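Local structure of protein ElaA (Pseudomonas aeruginosa, 1XEB) at residues V28-Q33 against Y37-G42; G79-S84 against Q95-A100; W5-H10 against L101-R106. The protein probably acts as a GNAT-type N-acyltransferase, moving an acyl group from acyl-coenzyme A to an amine. All blocks are in the same frame, centred on the assembly; numbering follows the deposited sequence.

Interaction 1: V28-Q33 against Y37-G42; sequences VFVVEQ and YQEVDG
The carboxylate of E39 meets F29 on the helix and is gripped by two arginines. Its OE2 forms salt bridges with R80 of strand 76-83 and with R25, one helical turn before F29. The other oxygen, E39 OE1, lies 3.4 Å from F29 CB. E39 OE1 sits at the edge of the F29 ring, near the ring plane, and 3.6 Å from F29 CD1. The ring and the carboxylate planes are only 20° apart. E39 CG is anti to the backbone N (chi1 -176°), and the chain then bends at chi2 (60°). The bend brings the carboxylate to the helix.

The modelled Y37 OH to E39 OE1 distance, 2.4 Å, is too short to trust, so a hydrogen bond is likely but its geometry is doubtful. The Y37 ring slants past the helix. Y37 CE1 packs 3.7 Å from F29 CB and 4.0 Å from V30 CG2. One face of the Y37 ring lies under E39 N, which stands 4.1 Å above its centre, so 37-39 folds over its own tyrosine. V30 CG2 also reaches E39 CB, at 4.1 Å. One valine methyl therefore packs on both loop residues.

The polar end of E39 is thus buried but well paired, while V30 and Y37 give an apolar contact beside it. The last turn of the helix is a wide pi-type turn, and inverse gamma turns centred on Q38 and V40 shape the loop. A loop folded back on the helix that follows the first strand belongs to the GNAT fold; in relatives this region often borders the acceptor-substrate site.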
loop_
_atom_site.group_PDB
_atom_site.type_symbol
_atom_site.label_atom_id
_atom_site.label_comp_id
_atom_site.label_asym_id
_atom_site.label_seq_id
_atom_site.Cartn_x
_atom_site.Cartn_y
_atom_site.Cartn_z
ATOM N N VAL A 28 -11.747 3.125 4.489
ATOM C CA VAL A 28 -11.527 3.822 3.231
ATOM C C VAL A 28 -11.928 3.059 1.969
ATOM O O VAL A 28 -12.719 3.564 1.190
ATOM C CB VAL A 28 -10.068 4.280 3.117
ATOM C CG1 VAL A 28 -9.821 4.963 1.778
ATOM C CG2 VAL A 28 -9.768 5.249 4.261
ATOM N N PHE A 29 -11.398 1.857 1.762
ATOM C CA PHE A 29 -11.725 1.083 0.559
ATOM C C PHE A 29 -13.130 0.495 0.541
ATOM O O PHE A 29 -13.722 0.367 -0.527
ATOM C CB PHE A 29 -10.693 -0.033 0.336
ATOM C CG PHE A 29 -9.295 0.473 0.169
ATOM C CD1 PHE A 29 -8.260 -0.040 0.940
ATOM C CD2 PHE A 29 -9.025 1.512 -0.715
ATOM C CE1 PHE A 29 -6.976 0.475 0.847
ATOM C CE2 PHE A 29 -7.749 2.035 -0.817
ATOM C CZ PHE A 29 -6.715 1.519 -0.031
ATOM N N VAL A 30 -13.671 0.138 1.702
ATOM C CA VAL A 30 -15.022 -0.404 1.731
ATOM C C VAL A 30 -16.083 0.669 1.969
ATOM O O VAL A 30 -16.947 0.894 1.131
ATOM C CB VAL A 30 -15.194 -1.479 2.820
ATOM C CG1 VAL A 30 -16.638 -1.969 2.841
ATOM C CG2 VAL A 30 -14.264 -2.632 2.568
ATOM N N VAL A 31 -16.008 1.357 3.100
ATOM C CA VAL A 31 -17.023 2.352 3.419
ATOM C C VAL A 31 -17.045 3.659 2.644
ATOM O O VAL A 31 -17.966 3.911 1.870
ATOM C CB VAL A 31 -17.009 2.697 4.916
ATOM C CG1 VAL A 31 -18.170 3.668 5.242
ATOM C CG2 VAL A 31 -17.129 1.423 5.734
ATOM N N GLU A 32 -16.050 4.510 2.840
ATOM C CA GLU A 32 -16.097 5.775 2.135
ATOM C C GLU A 32 -16.088 5.625 0.621
ATOM O O GLU A 32 -16.604 6.488 -0.093
ATOM C CB GLU A 32 -14.986 6.712 2.619
ATOM C CG GLU A 32 -13.613 6.490 2.061
ATOM C CD GLU A 32 -12.666 7.608 2.473
ATOM O OE1 GLU A 32 -12.474 7.783 3.700
ATOM O OE2 GLU A 32 -12.129 8.312 1.580
ATOM N N GLN A 33 -15.543 4.521 0.121
ATOM C CA GLN A 33 -15.515 4.301 -1.319
ATOM C C GLN A 33 -16.664 3.403 -1.793
ATOM O O GLN A 33 -16.731 3.019 -2.960
ATOM C CB GLN A 33 -14.145 3.741 -1.753
ATOM C CG GLN A 33 -13.018 4.801 -1.690
ATOM C CD GLN A 33 -11.681 4.288 -2.186
ATOM O OE1 GLN A 33 -11.544 3.109 -2.507
ATOM N NE2 GLN A 33 -10.684 5.169 -2.243
ATOM N N TYR A 37 -16.276 -5.185 -1.200
ATOM C CA TYR A 37 -15.376 -6.209 -1.696
ATOM C C TYR A 37 -14.663 -6.842 -0.504
ATOM O O TYR A 37 -14.788 -6.364 0.622
ATOM C CB TYR A 37 -14.372 -5.607 -2.681
ATOM C CG TYR A 37 -13.121 -5.016 -2.060
ATOM C CD1 TYR A 37 -13.187 -3.959 -1.153
ATOM C CD2 TYR A 37 -11.864 -5.512 -2.397
ATOM C CE1 TYR A 37 -12.019 -3.409 -0.596
ATOM C CE2 TYR A 37 -10.703 -4.976 -1.857
ATOM C CZ TYR A 37 -10.780 -3.927 -0.961
ATOM O OH TYR A 37 -9.614 -3.410 -0.446
ATOM N N GLN A 38 -13.922 -7.914 -0.765
ATOM C CA GLN A 38 -13.225 -8.660 0.276
ATOM C C GLN A 38 -11.897 -8.062 0.676
ATOM O O GLN A 38 -10.847 -8.471 0.191
ATOM C CB GLN A 38 -13.023 -10.115 -0.172
ATOM C CG GLN A 38 -12.157 -10.944 0.768
ATOM C CD GLN A 38 -12.635 -10.880 2.220
ATOM O OE1 GLN A 38 -12.497 -9.845 2.910
ATOM N NE2 GLN A 38 -13.208 -11.989 2.691
ATOM N N GLU A 39 -11.958 -7.106 1.593
ATOM C CA GLU A 39 -10.783 -6.416 2.092
ATOM C C GLU A 39 -9.768 -7.365 2.722
ATOM O O GLU A 39 -8.564 -7.189 2.548
ATOM C CB GLU A 39 -11.222 -5.367 3.116
ATOM C CG GLU A 39 -10.115 -4.483 3.676
ATOM C CD GLU A 39 -9.410 -3.687 2.599
ATOM O OE1 GLU A 39 -10.107 -2.957 1.868
ATOM O OE2 GLU A 39 -8.166 -3.790 2.490
ATOM N N VAL A 40 -10.245 -8.353 3.473
ATOM C CA VAL A 40 -9.364 -9.315 4.141
ATOM C C VAL A 40 -9.084 -10.390 3.104
ATOM O O VAL A 40 -9.655 -11.479 3.147
ATOM C CB VAL A 40 -10.078 -9.929 5.352
ATOM C CG1 VAL A 40 -9.106 -10.739 6.187
ATOM C CG2 VAL A 40 -10.735 -8.825 6.155
ATOM N N ASP A 41 -8.182 -10.068 2.184
ATOM C CA ASP A 41 -7.870 -10.932 1.057
ATOM C C ASP A 41 -6.876 -12.074 1.196
ATOM O O ASP A 41 -6.478 -12.648 0.189
ATOM C CB ASP A 41 -7.471 -10.060 -0.151
ATOM C CG ASP A 41 -6.103 -9.387 0.013
ATOM O OD1 ASP A 41 -5.609 -8.808 -0.978
ATOM O OD2 ASP A 41 -5.515 -9.430 1.110
ATOM N N GLY A 42 -6.461 -12.410 2.411
ATOM C CA GLY A 42 -5.523 -13.513 2.569
ATOM C C GLY A 42 -4.047 -13.280 2.249
ATOM O O GLY A 42 -3.229 -14.189 2.424
#

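Interaction 2: G79-S84 against Q95-A100; sequences GRVVSS and QLMERA
L96 reaches from helix 92-108 to the strand at V81 and V82. Its CB points toward the strand. With chi1 at -77°, CG stands opposite the carbonyl carbon, and the chain forks there. The CD1 branch goes to the strand. L96 CD1 rests 3.9 Å from V82 O, a van der Waals contact with a backbone carbonyl, and 4.4 Å from V81 CG1. The CD2 branch turns to the ring of W5 on strand 4-9. One leucine thus touches two strands of the sheet.

V81 CG1 has a second neighbour on the helix, the terminal CE of M97, also at 4.4 Å. M97 is present as selenomethionine. The V82 side chain points away from this helix and packs on L24, V28 and F29 of helix 15-32, so the strand is sandwiched between two helices.

The axes of strand 79-83 and helix 95-100 pass 10.1 Å apart, with their directions 140° apart. Strand and helix are the first two elements of a beta-alpha-beta unit completed by strand 113-118. The two methyl pairs are loose, and L96 CD1 also lies against a carbonyl oxygen. The contact therefore rests on dispersion and burial, with no directional bond between the two segments.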
loop_
_atom_site.group_PDB
_atom_site.type_symbol
_atom_site.label_atom_id
_atom_site.label_comp_id
_atom_site.label_asym_id
_atom_site.label_seq_id
_atom_site.Cartn_x
_atom_site.Cartn_y
_atom_site.Cartn_z
ATOM N N GLY A 79 0.586 -2.083 -2.268
ATOM C CA GLY A 79 -0.851 -1.964 -2.399
ATOM C C GLY A 79 -1.502 -1.483 -1.117
ATOM O O GLY A 79 -0.811 -1.195 -0.135
ATOM N N ARG A 80 -2.832 -1.413 -1.128
ATOM C CA ARG A 80 -3.612 -0.956 0.015
ATOM C C ARG A 80 -3.074 0.372 0.569
ATOM O O ARG A 80 -3.001 0.576 1.786
ATOM C CB ARG A 80 -3.610 -2.033 1.095
ATOM C CG ARG A 80 -4.355 -3.299 0.702
ATOM C CD ARG A 80 -5.829 -3.006 0.550
ATOM N NE ARG A 80 -6.679 -4.200 0.567
ATOM C CZ ARG A 80 -6.850 -5.031 -0.451
ATOM N NH1 ARG A 80 -7.653 -6.082 -0.320
ATOM N NH2 ARG A 80 -6.222 -4.815 -1.597
ATOM N N VAL A 81 -2.685 1.264 -0.343
ATOM C CA VAL A 81 -2.153 2.571 0.028
ATOM C C VAL A 81 -3.326 3.405 0.524
ATOM O O VAL A 81 -4.284 3.653 -0.215
ATOM C CB VAL A 81 -1.467 3.265 -1.178
ATOM C CG1 VAL A 81 -1.084 4.695 -0.809
ATOM C CG2 VAL A 81 -0.217 2.485 -1.582
ATOM N N VAL A 82 -3.250 3.828 1.783
ATOM C CA VAL A 82 -4.350 4.571 2.384
ATOM C C VAL A 82 -3.898 5.569 3.446
ATOM O O VAL A 82 -2.871 5.401 4.101
ATOM C CB VAL A 82 -5.376 3.575 3.025
ATOM C CG1 VAL A 82 -4.745 2.858 4.215
ATOM C CG2 VAL A 82 -6.625 4.296 3.468
ATOM N N SER A 83 -4.687 6.614 3.615
ATOM C CA SER A 83 -4.385 7.617 4.611
ATOM C C SER A 83 -5.737 8.024 5.159
ATOM O O SER A 83 -6.695 8.146 4.403
ATOM C CB SER A 83 -3.678 8.814 3.964
ATOM O OG SER A 83 -4.589 9.584 3.197
ATOM N N SER A 84 -5.823 8.217 6.471
ATOM C CA SER A 84 -7.087 8.612 7.096
ATOM C C SER A 84 -7.615 9.933 6.529
ATOM O O SER A 84 -6.863 10.898 6.344
ATOM C CB SER A 84 -6.917 8.739 8.610
ATOM O OG SER A 84 -8.160 9.050 9.216
ATOM N N GLN A 95 5.016 10.750 1.827
ATOM C CA GLN A 95 5.791 10.124 2.902
ATOM C C GLN A 95 5.675 8.597 2.835
ATOM O O GLN A 95 6.638 7.870 3.122
ATOM C CB GLN A 95 5.316 10.642 4.258
ATOM C CG GLN A 95 5.435 12.154 4.395
ATOM C CD GLN A 95 4.926 12.671 5.737
ATOM O OE1 GLN A 95 5.497 12.377 6.798
ATOM N NE2 GLN A 95 3.842 13.443 5.697
ATOM N N LEU A 96 4.497 8.117 2.438
ATOM C CA LEU A 96 4.253 6.688 2.313
ATOM C C LEU A 96 5.116 6.141 1.183
ATOM O O LEU A 96 5.927 5.233 1.383
ATOM C CB LEU A 96 2.777 6.431 2.007
ATOM C CG LEU A 96 1.791 6.553 3.168
ATOM C CD1 LEU A 96 0.415 6.893 2.637
ATOM C CD2 LEU A 96 1.774 5.256 3.966
HETATM N N MSE A 97 4.948 6.713 0.001
HETATM C CA MSE A 97 5.705 6.283 -1.158
HETATM C C MSE A 97 7.210 6.323 -0.908
HETATM O O MSE A 97 7.934 5.416 -1.335
HETATM C CB MSE A 97 5.364 7.165 -2.352
HETATM C CG MSE A 97 5.442 6.433 -3.689
HETATM SE SE MSE A 97 4.237 4.902 -3.765
HETATM C CE MSE A 97 2.897 5.470 -2.497
ATOM N N GLU A 98 7.684 7.360 -0.216
ATOM C CA GLU A 98 9.103 7.472 0.060
ATOM C C GLU A 98 9.579 6.337 0.955
ATOM O O GLU A 98 10.598 5.712 0.677
ATOM C CB GLU A 98 9.452 8.809 0.730
ATOM C CG GLU A 98 10.959 8.950 0.999
ATOM C CD GLU A 98 11.305 9.943 2.099
ATOM O OE1 GLU A 98 12.319 9.714 2.800
ATOM O OE2 GLU A 98 10.587 10.953 2.266
ATOM N N ARG A 99 8.855 6.074 2.036
ATOM C CA ARG A 99 9.264 5.007 2.945
ATOM C C ARG A 99 9.053 3.630 2.347
ATOM O O ARG A 99 9.797 2.704 2.648
ATOM C CB ARG A 99 8.524 5.117 4.277
ATOM C CG ARG A 99 9.064 6.215 5.157
ATOM C CD ARG A 99 8.041 6.671 6.192
ATOM N NE ARG A 99 8.437 7.907 6.865
ATOM C CZ ARG A 99 9.349 7.981 7.833
ATOM N NH1 ARG A 99 9.974 6.881 8.254
ATOM N NH2 ARG A 99 9.625 9.160 8.397
ATOM N N ALA A 100 8.047 3.499 1.490
ATOM C CA ALA A 100 7.774 2.214 0.859
ATOM C C ALA A 100 8.940 1.846 -0.047
ATOM O O ALA A 100 9.447 0.728 -0.002
ATOM C CB ALA A 100 6.490 2.283 0.050
#

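Interaction 3: W5-H10 against L101-R106; sequences WTCKHH and LQAAER
The extended strand 5-9 and the helical turns 101-106 come closest at C7 and A103, whose CA atoms are 7.7 Å apart. The strand is the first of the GNAT fold and lies at the edge of the sheet. Helix 92-108 packs across that sheet, and this contact is where it reaches the edge strand with its second half.

The contact is small. C7 points toward the helix. C7 SG, anti to the backbone N (chi1 -175°), comes 4.2 Å from A103 CB. This is an apolar contact between a thiol and a methyl.

R106, one helical turn further on, extends to the same cysteine. Its chain is extended through the first two torsions and turns at chi3 (88°), which swings the guanidinium toward the strand. R106 NH2 stops 4.4 Å from C7 O, too far for a hydrogen bond. R106 is exposed, so it forms the outer part of the contact.

The neighbouring side chains follow the alternation of the strand. K8 points away from helix 92-108 and makes a salt bridge with E17 of helix 15-32. W5 faces the same helix as C7; it packs on L96 and makes a cation-pi contact with R99. Backbone bonds of T6 with M53 and of K8 with H51 tie the strand to strand 50-56. On the helix side, R106 NH2 lies 4.5 Å from C7 SG, beside the thiol that A103 CB touches.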
loop_
_atom_site.group_PDB
_atom_site.type_symbol
_atom_site.label_atom_id
_atom_site.label_comp_id
_atom_site.label_asym_id
_atom_site.label_seq_id
_atom_site.Cartn_x
_atom_site.Cartn_y
_atom_site.Cartn_z
ATOM N N TRP A 5 6.648 6.197 12.569
ATOM C CA TRP A 5 6.593 5.219 11.501
ATOM C C TRP A 5 7.127 3.853 11.892
ATOM O O TRP A 5 8.082 3.726 12.661
ATOM C CB TRP A 5 7.354 5.726 10.282
ATOM C CG TRP A 5 6.677 6.860 9.628
ATOM C CD1 TRP A 5 6.822 8.188 9.920
ATOM C CD2 TRP A 5 5.742 6.783 8.554
ATOM N NE1 TRP A 5 6.036 8.945 9.083
ATOM C CE2 TRP A 5 5.363 8.104 8.233
ATOM C CE3 TRP A 5 5.187 5.727 7.828
ATOM C CZ2 TRP A 5 4.456 8.393 7.213
ATOM C CZ3 TRP A 5 4.284 6.014 6.812
ATOM C CH2 TRP A 5 3.929 7.335 6.514
ATOM N N THR A 6 6.500 2.824 11.341
ATOM C CA THR A 6 6.914 1.459 11.615
ATOM C C THR A 6 6.668 0.544 10.413
ATOM O O THR A 6 5.642 0.642 9.732
ATOM C CB THR A 6 6.185 0.904 12.866
ATOM O OG1 THR A 6 6.352 -0.511 12.914
ATOM C CG2 THR A 6 4.704 1.232 12.833
ATOM N N CYS A 7 7.633 -0.322 10.130
ATOM C CA CYS A 7 7.499 -1.261 9.020
ATOM C C CYS A 7 7.784 -2.642 9.559
ATOM O O CYS A 7 8.938 -3.018 9.743
ATOM C CB CYS A 7 8.478 -0.952 7.896
ATOM S SG CYS A 7 8.180 -2.032 6.482
ATOM N N LYS A 8 6.727 -3.403 9.791
ATOM C CA LYS A 8 6.881 -4.718 10.361
ATOM C C LYS A 8 6.521 -5.880 9.459
ATOM O O LYS A 8 5.681 -5.776 8.558
ATOM C CB LYS A 8 6.044 -4.815 11.644
ATOM C CG LYS A 8 6.392 -3.775 12.706
ATOM C CD LYS A 8 5.436 -3.811 13.922
ATOM C CE LYS A 8 5.569 -5.089 14.743
ATOM N NZ LYS A 8 4.738 -5.064 15.996
ATOM N N HIS A 9 7.177 -6.997 9.730
ATOM C CA HIS A 9 6.929 -8.246 9.036
ATOM C C HIS A 9 5.594 -8.674 9.649
ATOM O O HIS A 9 5.336 -8.401 10.828
ATOM C CB HIS A 9 8.033 -9.243 9.393
ATOM C CG HIS A 9 7.950 -10.536 8.655
ATOM N ND1 HIS A 9 6.965 -11.467 8.895
ATOM C CD2 HIS A 9 8.745 -11.066 7.696
ATOM C CE1 HIS A 9 7.157 -12.518 8.117
ATOM N NE2 HIS A 9 8.231 -12.300 7.380
ATOM N N HIS A 10 4.745 -9.336 8.874
ATOM C CA HIS A 10 3.453 -9.748 9.399
ATOM C C HIS A 10 3.535 -10.660 10.624
ATOM O O HIS A 10 2.650 -10.631 11.474
ATOM C CB HIS A 10 2.638 -10.440 8.308
ATOM C CG HIS A 10 3.112 -11.817 7.981
ATOM N ND1 HIS A 10 2.690 -12.930 8.671
ATOM C CD2 HIS A 10 3.971 -12.264 7.033
ATOM C CE1 HIS A 10 3.264 -14.006 8.163
ATOM N NE2 HIS A 10 4.047 -13.629 7.169
ATOM N N LEU A 101 9.359 2.797 -0.875
ATOM C CA LEU A 101 10.467 2.562 -1.788
ATOM C C LEU A 101 11.733 2.207 -1.010
ATOM O O LEU A 101 12.507 1.335 -1.420
ATOM C CB LEU A 101 10.689 3.799 -2.666
ATOM C CG LEU A 101 10.175 3.647 -4.111
ATOM C CD1 LEU A 101 9.159 2.520 -4.217
ATOM C CD2 LEU A 101 9.578 4.955 -4.582
ATOM N N GLN A 102 11.925 2.874 0.123
ATOM C CA GLN A 102 13.086 2.632 0.967
ATOM C C GLN A 102 13.019 1.263 1.617
ATOM O O GLN A 102 14.041 0.606 1.811
ATOM C CB GLN A 102 13.179 3.694 2.057
ATOM C CG GLN A 102 14.260 3.388 3.059
ATOM C CD GLN A 102 14.394 4.454 4.108
ATOM O OE1 GLN A 102 13.512 4.638 4.954
ATOM N NE2 GLN A 102 15.504 5.178 4.059
ATOM N N ALA A 103 11.811 0.845 1.971
ATOM C CA ALA A 103 11.606 -0.454 2.611
ATOM C C ALA A 103 11.873 -1.583 1.602
ATOM O O ALA A 103 12.542 -2.575 1.916
ATOM C CB ALA A 103 10.183 -0.538 3.145
ATOM N N ALA A 104 11.343 -1.413 0.391
ATOM C CA ALA A 104 11.521 -2.383 -0.684
ATOM C C ALA A 104 13.016 -2.562 -0.972
ATOM O O ALA A 104 13.506 -3.683 -1.149
ATOM C CB ALA A 104 10.798 -1.900 -1.949
ATOM N N GLU A 105 13.722 -1.435 -1.010
ATOM C CA GLU A 105 15.148 -1.391 -1.264
ATOM C C GLU A 105 15.899 -2.156 -0.169
ATOM O O GLU A 105 16.772 -2.975 -0.445
ATOM C CB GLU A 105 15.589 0.075 -1.305
ATOM C CG GLU A 105 17.060 0.327 -1.088
ATOM C CD GLU A 105 17.754 0.832 -2.331
ATOM O OE1 GLU A 105 18.679 1.668 -2.187
ATOM O OE2 GLU A 105 17.383 0.389 -3.447
ATOM N N ARG A 106 15.531 -1.881 1.076
ATOM C CA ARG A 106 16.140 -2.520 2.234
ATOM C C ARG A 106 15.864 -4.021 2.251
ATOM O O ARG A 106 16.776 -4.819 2.433
ATOM C CB ARG A 106 15.582 -1.883 3.509
ATOM C CG ARG A 106 16.329 -2.201 4.798
ATOM C CD ARG A 106 15.601 -1.599 6.001
ATOM N NE ARG A 106 14.581 -2.501 6.536
ATOM C CZ ARG A 106 13.290 -2.205 6.659
ATOM N NH1 ARG A 106 12.822 -1.014 6.282
ATOM N NH2 ARG A 106 12.463 -3.108 7.170
#

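In the fold
Interactions 2 and 3 join helix 92-108 to two strands of one mixed sheet; interaction 1 joins the end of helix 15-32 to the loop that follows it. Interaction 1 closes before interaction 2 opens, and both are nested inside the loop closed by interaction 3. The centres of interactions 2 and 3 are about 11 Å apart. The centre of interaction 1 is about 16 Å from that of interaction 2 and about 22 Å from that of interaction 3. R80 of strand 76-83 links interactions 1 and 2 through E39; W5 links interactions 2 and 3. The sheet is held between helices, as in the GNAT fold, whose relatives bind acetyl-CoA beside the start of the corresponding helix.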